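First ORF in transposon ISC1904 (Sulfolobus solfataricus, PDB 3ILX) probably takes part in DNA strand exchange during transposon movement, the chain here being the resolvase-type catalytic domain of a longer recombinase. Local coordinates at residues F78-E81 / I82-V86; K50-L53 / K54-M58; V67-Y71 / P72-V76; T103-E106 / E107-D111; N22-K25 / Y26-Q30. All coordinates share one frame; numbering follows the deposited sequence.

Contact 1. Residues F78-E81 / I82-V86; sequences FGFE and ILEEV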
# COMPACT_ATOMS: atom_id res chain seq x y z
N PHE A 78 -3.06 2.88 -0.02
CA PHE A 78 -2.91 1.47 -0.45
C PHE A 78 -2.66 0.66 0.80
O PHE A 78 -2.03 1.18 1.72
CB PHE A 78 -1.68 1.29 -1.35
CG PHE A 78 -1.83 1.92 -2.72
CD1 PHE A 78 -2.66 1.32 -3.69
CD2 PHE A 78 -1.17 3.10 -3.02
CE1 PHE A 78 -2.82 1.91 -4.97
CE2 PHE A 78 -1.31 3.72 -4.30
CZ PHE A 78 -2.14 3.12 -5.28
N GLY A 79 -3.09 -0.60 0.81
CA GLY A 79 -2.72 -1.55 1.88
C GLY A 79 -3.66 -1.53 3.07
O GLY A 79 -3.38 -2.14 4.12
N PHE A 80 -4.80 -0.87 2.92
CA PHE A 80 -5.80 -0.96 3.99
C PHE A 80 -6.00 -2.43 4.45
O PHE A 80 -6.11 -2.70 5.64
CB PHE A 80 -7.12 -0.27 3.61
CG PHE A 80 -8.09 -0.14 4.76
CD1 PHE A 80 -8.02 0.93 5.64
CD2 PHE A 80 -9.08 -1.09 4.96
CE1 PHE A 80 -8.93 1.07 6.70
CE2 PHE A 80 -10.02 -0.97 6.04
CZ PHE A 80 -9.93 0.10 6.91
N GLU A 81 -5.97 -3.36 3.52
CA GLU A 81 -6.17 -4.78 3.82
C GLU A 81 -5.03 -5.32 4.66
O GLU A 81 -5.27 -6.14 5.52
CB GLU A 81 -6.29 -5.62 2.55
CG GLU A 81 -7.46 -5.25 1.64
CD GLU A 81 -7.13 -4.14 0.64
OE1 GLU A 81 -6.14 -3.35 0.81
OE2 GLU A 81 -7.89 -4.06 -0.33
N ILE A 82 -3.80 -4.87 4.42
CA ILE A 82 -2.69 -5.29 5.27
C ILE A 82 -2.96 -4.79 6.70
O ILE A 82 -2.86 -5.55 7.65
CB ILE A 82 -1.31 -4.78 4.75
CG1 ILE A 82 -0.96 -5.49 3.44
CG2 ILE A 82 -0.17 -5.01 5.81
CD1 ILE A 82 0.08 -4.71 2.63
N LEU A 83 -3.38 -3.54 6.84
CA LEU A 83 -3.66 -3.04 8.20
C LEU A 83 -4.70 -3.86 8.93
O LEU A 83 -4.59 -4.07 10.13
CB LEU A 83 -4.08 -1.57 8.19
CG LEU A 83 -3.01 -0.62 7.65
CD1 LEU A 83 -3.62 0.78 7.62
CD2 LEU A 83 -1.73 -0.64 8.52
N GLU A 84 -5.74 -4.29 8.20
CA GLU A 84 -6.80 -5.07 8.80
C GLU A 84 -6.29 -6.44 9.28
O GLU A 84 -6.71 -6.97 10.31
CB GLU A 84 -7.91 -5.30 7.78
CG GLU A 84 -8.71 -4.06 7.37
CD GLU A 84 -9.84 -4.43 6.41
OE1 GLU A 84 -9.58 -4.96 5.28
OE2 GLU A 84 -11.00 -4.23 6.78
N GLU A 85 -5.37 -7.01 8.51
CA GLU A 85 -4.79 -8.29 8.88
C GLU A 85 -3.98 -8.09 10.16
O GLU A 85 -4.09 -8.89 11.10
CB GLU A 85 -3.92 -8.84 7.75
CG GLU A 85 -4.69 -9.37 6.53
CD GLU A 85 -5.49 -10.60 6.83
OE1 GLU A 85 -5.09 -11.39 7.72
OE2 GLU A 85 -6.52 -10.81 6.16
N VAL A 86 -3.22 -6.99 10.19
CA VAL A 86 -2.43 -6.64 11.36
C VAL A 86 -3.31 -6.48 12.59
O VAL A 86 -3.03 -7.03 13.66
CB VAL A 86 -1.61 -5.34 11.11
CG1 VAL A 86 -0.89 -4.89 12.40
CG2 VAL A 86 -0.59 -5.59 9.99

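Contact 2. Residues K50-L53 / K54-M58; sequences KGFL and KLLRM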
# COMPACT_ATOMS: atom_id res chain seq x y z
N LYS A 50 4.16 10.70 11.28
CA LYS A 50 4.43 10.41 12.71
C LYS A 50 3.25 9.81 13.42
O LYS A 50 3.41 8.88 14.21
CB LYS A 50 4.76 11.68 13.47
CG LYS A 50 5.56 12.64 12.68
CD LYS A 50 7.04 12.36 12.75
CE LYS A 50 7.78 13.68 12.53
NZ LYS A 50 9.20 13.50 12.07
N GLY A 51 2.07 10.38 13.18
CA GLY A 51 0.86 9.90 13.80
C GLY A 51 0.59 8.45 13.38
O GLY A 51 0.36 7.60 14.25
N PHE A 52 0.64 8.18 12.08
CA PHE A 52 0.30 6.84 11.56
C PHE A 52 1.28 5.79 12.07
O PHE A 52 0.87 4.68 12.41
CB PHE A 52 0.30 6.85 10.03
CG PHE A 52 0.25 5.49 9.38
CD1 PHE A 52 -0.97 4.84 9.19
CD2 PHE A 52 1.41 4.91 8.86
CE1 PHE A 52 -1.01 3.58 8.57
CE2 PHE A 52 1.36 3.69 8.21
CZ PHE A 52 0.12 3.03 8.06
N LEU A 53 2.56 6.16 12.10
CA LEU A 53 3.62 5.29 12.62
C LEU A 53 3.48 5.02 14.13
O LEU A 53 3.63 3.87 14.56
CB LEU A 53 5.00 5.85 12.30
CG LEU A 53 5.38 5.83 10.82
CD1 LEU A 53 6.75 6.51 10.62
CD2 LEU A 53 5.40 4.38 10.31
N LYS A 54 3.17 6.06 14.92
CA LYS A 54 2.86 5.87 16.35
C LYS A 54 1.71 4.86 16.49
O LYS A 54 1.80 3.87 17.23
CB LYS A 54 2.50 7.20 17.01
CG LYS A 54 2.05 7.08 18.47
CD LYS A 54 1.58 8.44 18.99
CE LYS A 54 0.77 8.33 20.29
NZ LYS A 54 1.67 7.92 21.40
N LEU A 55 0.65 5.10 15.73
CA LEU A 55 -0.52 4.23 15.74
C LEU A 55 -0.19 2.77 15.39
O LEU A 55 -0.60 1.87 16.11
CB LEU A 55 -1.60 4.78 14.80
CG LEU A 55 -2.91 3.98 14.66
CD1 LEU A 55 -3.56 3.64 16.02
CD2 LEU A 55 -3.91 4.77 13.76
N LEU A 56 0.49 2.56 14.26
CA LEU A 56 0.86 1.21 13.81
C LEU A 56 1.70 0.47 14.86
O LEU A 56 1.50 -0.73 15.10
CB LEU A 56 1.65 1.30 12.49
CG LEU A 56 2.27 0.04 11.90
CD1 LEU A 56 1.18 -0.97 11.69
CD2 LEU A 56 2.96 0.35 10.57
N ARG A 57 2.66 1.17 15.45
CA ARG A 57 3.49 0.58 16.49
C ARG A 57 2.68 0.26 17.73
O ARG A 57 2.89 -0.77 18.36
CB ARG A 57 4.68 1.49 16.82
CG ARG A 57 5.67 1.52 15.68
CD ARG A 57 6.60 2.72 15.72
NE ARG A 57 7.38 2.73 14.48
CZ ARG A 57 8.10 3.76 14.04
NH1 ARG A 57 8.14 4.90 14.72
NH2 ARG A 57 8.77 3.64 12.90
N MSE A 58 1.72 1.12 18.08
CA MSE A 58 0.88 0.83 19.23
C MSE A 58 0.04 -0.43 19.01
O MSE A 58 -0.11 -1.23 19.92
CB MSE A 58 -0.03 2.01 19.56
CG MSE A 58 0.69 3.15 20.24
SE MSE A 58 -0.62 4.57 20.53
CE MSE A 58 -1.41 3.87 22.18

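Contact 3. Residues V67-Y71 / P72-V76; sequences VITAY and PDRLV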
# COMPACT_ATOMS: atom_id res chain seq x y z
N VAL A 67 -9.56 1.38 16.52
CA VAL A 67 -9.21 2.63 15.84
C VAL A 67 -10.44 3.07 15.05
O VAL A 67 -10.96 2.28 14.26
CB VAL A 67 -8.10 2.46 14.80
CG1 VAL A 67 -7.72 3.83 14.19
CG2 VAL A 67 -6.89 1.72 15.40
N ILE A 68 -10.88 4.31 15.26
CA ILE A 68 -12.00 4.87 14.51
C ILE A 68 -11.50 5.97 13.56
O ILE A 68 -10.70 6.83 13.93
CB ILE A 68 -13.13 5.37 15.42
CG1 ILE A 68 -13.64 4.23 16.34
CG2 ILE A 68 -14.31 5.94 14.58
CD1 ILE A 68 -13.07 4.24 17.69
N THR A 69 -11.92 5.88 12.30
CA THR A 69 -11.51 6.84 11.30
C THR A 69 -12.73 7.14 10.44
O THR A 69 -13.73 6.37 10.48
CB THR A 69 -10.19 6.35 10.56
OG1 THR A 69 -9.59 7.43 9.85
CG2 THR A 69 -10.47 5.18 9.64
N ALA A 70 -12.73 8.29 9.76
CA ALA A 70 -13.91 8.71 8.98
C ALA A 70 -14.26 7.79 7.79
O ALA A 70 -15.44 7.49 7.52
CB ALA A 70 -13.75 10.17 8.52
N TYR A 71 -13.22 7.36 7.08
CA TYR A 71 -13.32 6.39 6.00
C TYR A 71 -11.93 5.77 5.73
O TYR A 71 -10.91 6.27 6.26
CB TYR A 71 -13.97 7.00 4.73
CG TYR A 71 -13.56 8.43 4.44
CD1 TYR A 71 -12.42 8.69 3.67
CD2 TYR A 71 -14.29 9.52 4.94
CE1 TYR A 71 -12.02 9.98 3.38
CE2 TYR A 71 -13.87 10.84 4.67
CZ TYR A 71 -12.73 11.05 3.89
OH TYR A 71 -12.27 12.32 3.58
N PRO A 72 -11.89 4.67 4.95
CA PRO A 72 -10.64 3.89 4.89
C PRO A 72 -9.40 4.68 4.42
O PRO A 72 -8.30 4.51 5.01
CB PRO A 72 -10.99 2.72 3.93
CG PRO A 72 -12.56 2.56 4.11
CD PRO A 72 -13.01 4.00 4.24
N ASP A 73 -9.56 5.56 3.41
CA ASP A 73 -8.37 6.29 2.88
C ASP A 73 -7.82 7.36 3.83
O ASP A 73 -6.71 7.88 3.61
CB ASP A 73 -8.57 6.81 1.44
CG ASP A 73 -9.18 8.20 1.39
OD1 ASP A 73 -9.72 8.67 2.43
OD2 ASP A 73 -9.14 8.83 0.30
N ARG A 74 -8.52 7.62 4.93
CA ARG A 74 -7.88 8.39 6.00
C ARG A 74 -6.61 7.70 6.51
O ARG A 74 -5.59 8.37 6.78
CB ARG A 74 -8.84 8.66 7.16
CG ARG A 74 -10.06 9.57 6.79
CD ARG A 74 -9.58 10.91 6.18
NE ARG A 74 -9.38 10.84 4.73
CZ ARG A 74 -8.93 11.85 3.98
NH1 ARG A 74 -8.56 13.01 4.56
NH2 ARG A 74 -8.83 11.70 2.65
N LEU A 75 -6.65 6.38 6.64
CA LEU A 75 -5.48 5.63 7.15
C LEU A 75 -4.38 5.51 6.13
O LEU A 75 -3.22 5.82 6.42
CB LEU A 75 -5.85 4.24 7.71
CG LEU A 75 -6.36 4.36 9.16
CD1 LEU A 75 -7.18 3.10 9.60
CD2 LEU A 75 -5.20 4.69 10.14
N VAL A 76 -4.72 5.00 4.94
CA VAL A 76 -3.74 4.79 3.87
C VAL A 76 -4.43 4.85 2.53
O VAL A 76 -5.65 4.61 2.43
CB VAL A 76 -3.04 3.38 3.94
CG1 VAL A 76 -1.97 3.34 5.03
CG2 VAL A 76 -4.07 2.26 4.14

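Contact 4. Residues T103-E106 / E107-D111; sequences TPEE and ELVED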
# COMPACT_ATOMS: atom_id res chain seq x y z
N THR A 103 -12.86 11.44 -0.19
CA THR A 103 -11.66 12.20 -0.56
C THR A 103 -11.93 13.47 -1.38
O THR A 103 -12.64 13.39 -2.39
CB THR A 103 -10.80 11.31 -1.41
OG1 THR A 103 -10.93 9.97 -0.92
CG2 THR A 103 -9.33 11.72 -1.34
N PRO A 104 -11.36 14.63 -0.98
CA PRO A 104 -11.41 15.82 -1.86
C PRO A 104 -10.70 15.58 -3.19
O PRO A 104 -9.71 14.83 -3.26
CB PRO A 104 -10.65 16.88 -1.06
CG PRO A 104 -10.72 16.41 0.36
CD PRO A 104 -10.59 14.92 0.24
N GLU A 105 -11.19 16.25 -4.23
CA GLU A 105 -10.66 16.09 -5.56
C GLU A 105 -9.17 16.39 -5.57
O GLU A 105 -8.40 15.62 -6.14
CB GLU A 105 -11.39 17.02 -6.53
CG GLU A 105 -10.72 17.06 -7.90
CD GLU A 105 -11.61 17.66 -8.97
OE1 GLU A 105 -12.78 17.95 -8.68
OE2 GLU A 105 -11.13 17.81 -10.10
N GLU A 106 -8.78 17.49 -4.95
CA GLU A 106 -7.38 17.93 -4.90
C GLU A 106 -6.48 16.84 -4.33
O GLU A 106 -5.33 16.71 -4.75
CB GLU A 106 -7.26 19.21 -4.05
CG GLU A 106 -5.84 19.77 -3.92
CD GLU A 106 -5.69 20.86 -2.84
OE1 GLU A 106 -6.71 21.50 -2.45
OE2 GLU A 106 -4.55 21.08 -2.37
N GLU A 107 -6.99 16.08 -3.36
CA GLU A 107 -6.20 15.08 -2.67
C GLU A 107 -5.92 13.92 -3.64
O GLU A 107 -4.77 13.47 -3.77
CB GLU A 107 -6.87 14.59 -1.37
CG GLU A 107 -6.10 13.38 -0.75
CD GLU A 107 -6.63 12.91 0.62
OE1 GLU A 107 -7.55 13.54 1.16
OE2 GLU A 107 -6.09 11.90 1.14
N LEU A 108 -6.95 13.48 -4.34
CA LEU A 108 -6.79 12.38 -5.28
C LEU A 108 -5.83 12.71 -6.41
O LEU A 108 -5.05 11.83 -6.83
CB LEU A 108 -8.09 11.98 -5.89
CG LEU A 108 -9.17 11.33 -5.04
CD1 LEU A 108 -10.47 11.44 -5.79
CD2 LEU A 108 -8.81 9.86 -4.76
N VAL A 109 -5.91 13.95 -6.91
CA VAL A 109 -5.10 14.41 -8.04
C VAL A 109 -3.64 14.49 -7.59
O VAL A 109 -2.71 14.12 -8.32
CB VAL A 109 -5.61 15.79 -8.56
CG1 VAL A 109 -4.64 16.45 -9.51
CG2 VAL A 109 -7.01 15.64 -9.23
N GLU A 110 -3.45 14.99 -6.38
CA GLU A 110 -2.15 15.10 -5.78
C GLU A 110 -1.53 13.72 -5.58
O GLU A 110 -0.33 13.52 -5.85
CB GLU A 110 -2.27 15.81 -4.45
CG GLU A 110 -0.98 15.97 -3.72
CD GLU A 110 -1.19 16.43 -2.29
OE1 GLU A 110 -2.23 17.08 -1.98
OE2 GLU A 110 -0.33 16.11 -1.46
N ASP A 111 -2.32 12.77 -5.09
CA ASP A 111 -1.83 11.39 -4.89
C ASP A 111 -1.49 10.72 -6.23
O ASP A 111 -0.42 10.08 -6.37
CB ASP A 111 -2.87 10.56 -4.12
CG ASP A 111 -2.82 10.79 -2.61
OD1 ASP A 111 -1.93 11.55 -2.09
OD2 ASP A 111 -3.67 10.18 -1.92

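Contact 5. Residues N22-K25 / Y26-Q30; sequences NQVK and YLEEQ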
# COMPACT_ATOMS: atom_id res chain seq x y z
N ASN A 22 -12.43 19.95 12.08
CA ASN A 22 -13.79 19.47 11.83
C ASN A 22 -13.90 17.95 11.65
O ASN A 22 -14.92 17.34 11.97
CB ASN A 22 -14.39 20.21 10.64
CG ASN A 22 -14.76 21.65 10.98
OD1 ASN A 22 -15.23 21.94 12.10
ND2 ASN A 22 -14.56 22.56 10.04
N GLN A 23 -12.84 17.33 11.16
CA GLN A 23 -12.83 15.87 11.06
C GLN A 23 -12.76 15.26 12.47
O GLN A 23 -13.46 14.29 12.79
CB GLN A 23 -11.65 15.40 10.19
CG GLN A 23 -11.63 13.92 9.83
CD GLN A 23 -10.43 13.56 8.92
OE1 GLN A 23 -9.75 12.57 9.16
NE2 GLN A 23 -10.16 14.40 7.91
N VAL A 24 -11.89 15.82 13.29
CA VAL A 24 -11.76 15.37 14.66
C VAL A 24 -13.11 15.49 15.40
O VAL A 24 -13.58 14.56 16.06
CB VAL A 24 -10.64 16.15 15.36
CG1 VAL A 24 -10.69 15.95 16.87
CG2 VAL A 24 -9.28 15.72 14.77
N LYS A 25 -13.75 16.64 15.24
CA LYS A 25 -15.00 16.93 15.90
C LYS A 25 -16.07 15.97 15.42
O LYS A 25 -16.89 15.51 16.22
CB LYS A 25 -15.40 18.37 15.60
CG LYS A 25 -16.45 18.95 16.53
CD LYS A 25 -16.57 20.47 16.36
CE LYS A 25 -16.92 20.86 14.92
NZ LYS A 25 -18.40 20.79 14.70
N TYR A 26 -16.06 15.65 14.13
CA TYR A 26 -17.04 14.71 13.62
C TYR A 26 -16.86 13.34 14.28
O TYR A 26 -17.84 12.71 14.71
CB TYR A 26 -16.97 14.61 12.10
CG TYR A 26 -17.71 13.41 11.55
CD1 TYR A 26 -19.10 13.27 11.70
CD2 TYR A 26 -17.01 12.39 10.91
CE1 TYR A 26 -19.77 12.14 11.20
CE2 TYR A 26 -17.68 11.28 10.40
CZ TYR A 26 -19.04 11.16 10.55
OH TYR A 26 -19.66 10.04 10.04
N LEU A 27 -15.60 12.92 14.39
CA LEU A 27 -15.23 11.64 15.00
C LEU A 27 -15.69 11.56 16.43
O LEU A 27 -16.29 10.57 16.86
CB LEU A 27 -13.70 11.42 14.92
CG LEU A 27 -13.11 11.09 13.55
CD1 LEU A 27 -11.62 10.88 13.66
CD2 LEU A 27 -13.75 9.84 12.93
N GLU A 28 -15.43 12.63 17.17
CA GLU A 28 -15.80 12.71 18.57
C GLU A 28 -17.31 12.66 18.80
O GLU A 28 -17.76 12.08 19.78
CB GLU A 28 -15.12 13.92 19.24
CG GLU A 28 -13.61 13.72 19.25
CD GLU A 28 -12.80 14.91 19.72
OE1 GLU A 28 -13.38 16.01 19.88
OE2 GLU A 28 -11.57 14.74 19.90
N GLU A 29 -18.09 13.24 17.88
CA GLU A 29 -19.55 13.15 17.99
C GLU A 29 -20.08 11.74 17.78
O GLU A 29 -21.13 11.39 18.32
CB GLU A 29 -20.23 14.11 17.03
CG GLU A 29 -20.46 15.47 17.64
CD GLU A 29 -20.24 16.62 16.67
OE1 GLU A 29 -20.03 16.38 15.46
OE2 GLU A 29 -20.32 17.78 17.14
N GLN A 30 -19.35 10.95 17.01
CA GLN A 30 -19.74 9.57 16.75
C GLN A 30 -19.25 8.59 17.81
O GLN A 30 -19.97 7.65 18.20
CB GLN A 30 -19.32 9.14 15.34
CG GLN A 30 -19.81 10.10 14.25
CD GLN A 30 -21.31 10.16 14.19
OE1 GLN A 30 -21.93 11.13 14.64
NE2 GLN A 30 -21.93 9.09 13.68

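Contact 1. Residues F78-E81 / I82-V86
Gly-79 O is gripped by two amides at the start of helix 80-89, where Gly-79 is the N-cap. Leu-83 N bonds to Gly-79 O at 3.1 Å, nearly along the C=O axis, whereas Ile-82 N, although only 2.8 Å from Gly-79 O, is badly angled and adds a weak bond. The next turn follows with Glu-84 N to Phe-80 O at 3.0 Å and Glu-85 N to Glu-81 O at 3.1 Å. The side-chain contact belongs to Phe-80 and Glu-84. With CG of Phe-80 opposite the backbone N (chi1 -170°), the ring lies beside CG and the carboxylate of Glu-84, one turn on, whose chain is extended beyond CG. Glu-84 CG lies 3.6 Å from Phe-80 CE2, and Glu-84 OE2 meets the same CE2 at 3.5 Å. Ring and carboxylate planes stand 46° apart. The Phe-80 ring also packs on Ile-94 and Val-96 of strand 93-96 and on Pro-72 and Leu-75. Replacing Phe-80 by an alanine would probably open a gap between this helix and those residues and leave the stem of Glu-84 free to turn. Glu-85 points its carboxylate to the second subunit, where it forms a salt bridge with Arg-57 of that subunit, and Val-86 packs on its own counterpart there. The chemistry is thus divided: backbone bonds start the helix, an aromatic ring fixes it to the domain core, and Glu-85 carries a charge used in pairing two subunits.

Contact 2. Residues K50-L53 / K54-M58
Leu-53 and Arg-57, one helical turn apart, overlap so that the leucine stem covers one face of the guanidinium. Leu-53 CB stands over the centre of that flat group, 4.1 Å from Arg-57 CZ, while Leu-53 CD1 comes to 4.2 Å from Arg-57 NH2. The arginine reaches this place because its CG leaves opposite the carbonyl carbon (chi1 -70°) and the chain then runs straight to NE. On the way it passes Leu-53 O, with Arg-57 CG at 3.3 Å from that oxygen. Leu-53 O itself is held by Arg-57 N at 3.0 Å. The polar end goes on to Glu-85 of the second subunit, so Leu-53 backs a group that faces the dimer partner. Phe-52 and Leu-56 meet more lightly, Phe-52 CE2 lying 4.4 Å from Leu-56 CD2, the methyl oblique to the ring. Beneath them run regular alpha-helical bonds, among them Leu-56 N to Phe-52 O at 2.8 Å and Leu-55 N to Gly-51 O at 2.9 Å. Helix 50-60 lies on the parallel sheet through Leu-55, which touches Ile-6 and Tyr-8 of strand 4-11, Ile-38 of strand 36-41 and Val-67 of strand 64-69. Phe-52 rests on Tyr-8 and Val-76 and reaches Ile-82 of the second subunit, which places this helix between the sheet and the partner chain.

Contact 3. Residues V67-Y71 / P72-V76
Arg-74 folds back under Tyr-71 in the tightly packed part of this turn. Its CG lies over one face of the tyrosine ring, 4.0 Å from the centroid of Tyr-71 and 15° off the ring normal, a CH-pi contact. Further along, Tyr-71 OH sits over the centre of the guanidinium, 3.4 Å from Arg-74 CZ, with the ring and guanidinium planes 52° apart. Tyr-71 can cover the arginine in this way because its CG takes the crowded position between backbone N and carbonyl carbon (chi1 39°). From the strand side Thr-69 OG1 presses on Arg-74 CB at 3.1 Å, while giving its polar contact to Tyr-8 O. The turn joins strand 64-69 of the parallel sheet to the short helix 72-75, at the carboxyl end of the strands in this alpha/beta resolvase domain; Arg-74 N closes it on Tyr-71 O at 3.1 Å, approaching from above the carbonyl plane. The guanidinium then leaves the turn, NH2 for a salt bridge with Glu-107 and NH1 for Arg-10 O. A leucine in place of Arg-74 would probably cost Glu-107 OE1 its charged partner and Arg-10 O this N-H donor. Thr-69 CG2, 3.9 Å from Leu-75 CD1, adds an ordinary apolar contact on the buried side. Tyr-71 and Pro-72, by contrast, form the partly solvent-exposed side, where both lean on Asp-101.

Contact 4. Residues T103-E106 / E107-D111
Glu-107 sends CG opposite its backbone N (chi1 172°) and stays extended beyond it, which carries the carboxylate back past the helix start to Thr-103. There the methyl of Thr-103, itself opposite the threonine N, meets it: Thr-103 CG2 lies 3.5 Å from Glu-107 CD, the two side chains crossing at about a right angle. The same methyl touches Leu-108 CG at 3.7 Å, so it wedges between a charged and an apolar chain. Pro-104 CD approaches Glu-107 OE1 at 3.5 Å from the other residue of the lead-in. Pro-104 is the N-cap, and its O accepts two amides: Leu-108 N at 3.3 Å, close to the line of the carbonyl bond, and Glu-107 N at 3.0 Å, well above the carbonyl plane. Glu-106 and Glu-110 follow each other one turn apart on the outside, with Glu-106 OE2 and Glu-110 OE1 4.6 Å apart, a like-charged pair that would be expected to repel mildly. Glu-107 is gripped instead by arginines, OE2 forming a salt bridge with Arg-10 beside Arg-74, and Thr-103 OG1 hydrogen-bonds Asp-73, which ties the helix start to the turn after strand 64-69. Asp-111 continues this polar face with a salt bridge to Arg-77. Another face of helix 105-125 meets the second subunit: Glu-105 hydrogen-bonds Ser-128 of that chain, Val-109 packs on Lys-130 of the second subunit, and Leu-108 on Lys-122 of the second subunit, so the helix start stands between its own domain and the partner.

Contact 5. Residues N22-K25 / Y26-Q30
Val-24 and Glu-28 supply the closest side-chain packing across this stretch of helix 19-30, lying side by side and pointing the same way. Glu-28 runs extended beyond CG, and its OE2 comes to 3.4 Å from Val-24 CG1, with Glu-28 CD 3.7 Å from the same methyl. The methyl therefore lies against the carboxylate, while the stem of Glu-28 runs past Val-24 O. Val-24 also packs on Ala-9 of strand 4-11 and on Val-37 and Thr-39 of strand 36-41, so the pair stands on the sheet side of the helix. Leu-27 adds to that side: with its CG opposite the carbonyl carbon (chi1 -73°), it settles over Gln-23 O, 3.3 Å from Leu-27 CG, and touches Leu-97. This is the packing of an alpha/beta domain, a helix covering one face of a parallel sheet, and Gln-23 joins it by a polar bond, its OE1 accepting from the backbone N of Arg-10. Backbone hydrogen bonds form the second kind of interaction. Glu-28 N meets Val-24 O at 2.9 Å, and Leu-27 N meets Gln-23 O at 3.0 Å. Tyr-26 N binds Asn-22 O, also at 3.0 Å. Charge is the third. Lys-25 and Glu-29 lie alongside each other on the exposed flank, but Lys-25 NZ stays 4.3 Å from Glu-29 OE2, beyond a salt bridge; the lysine chain is bent at chi3 and chi4, and any attraction there is probably modest.

From the N terminus the order is contact 5 (22-30), contact 2 (50-58), contact 3 (67-76), contact 1 (78-86) and contact 4 (103-111). All are local and in series; none nests in or crosses another, and contact 3 alone rounds a strand-to-helix turn. Contact 3 is the meeting point: Leu-27 and Gln-23 of contact 5 lie against it, Leu-55 and Phe-52 of contact 2 pack on it, Phe-80 and Leu-83 of contact 1 rest beside its short helix, and Arg-74 pairs with Glu-107 of contact 4. Contacts 1 and 2 also touch through Leu-83 and Phe-52. Contacts 1, 2 and 4 reach the second subunit, whereas contact 5 touches no other chain of the assembly.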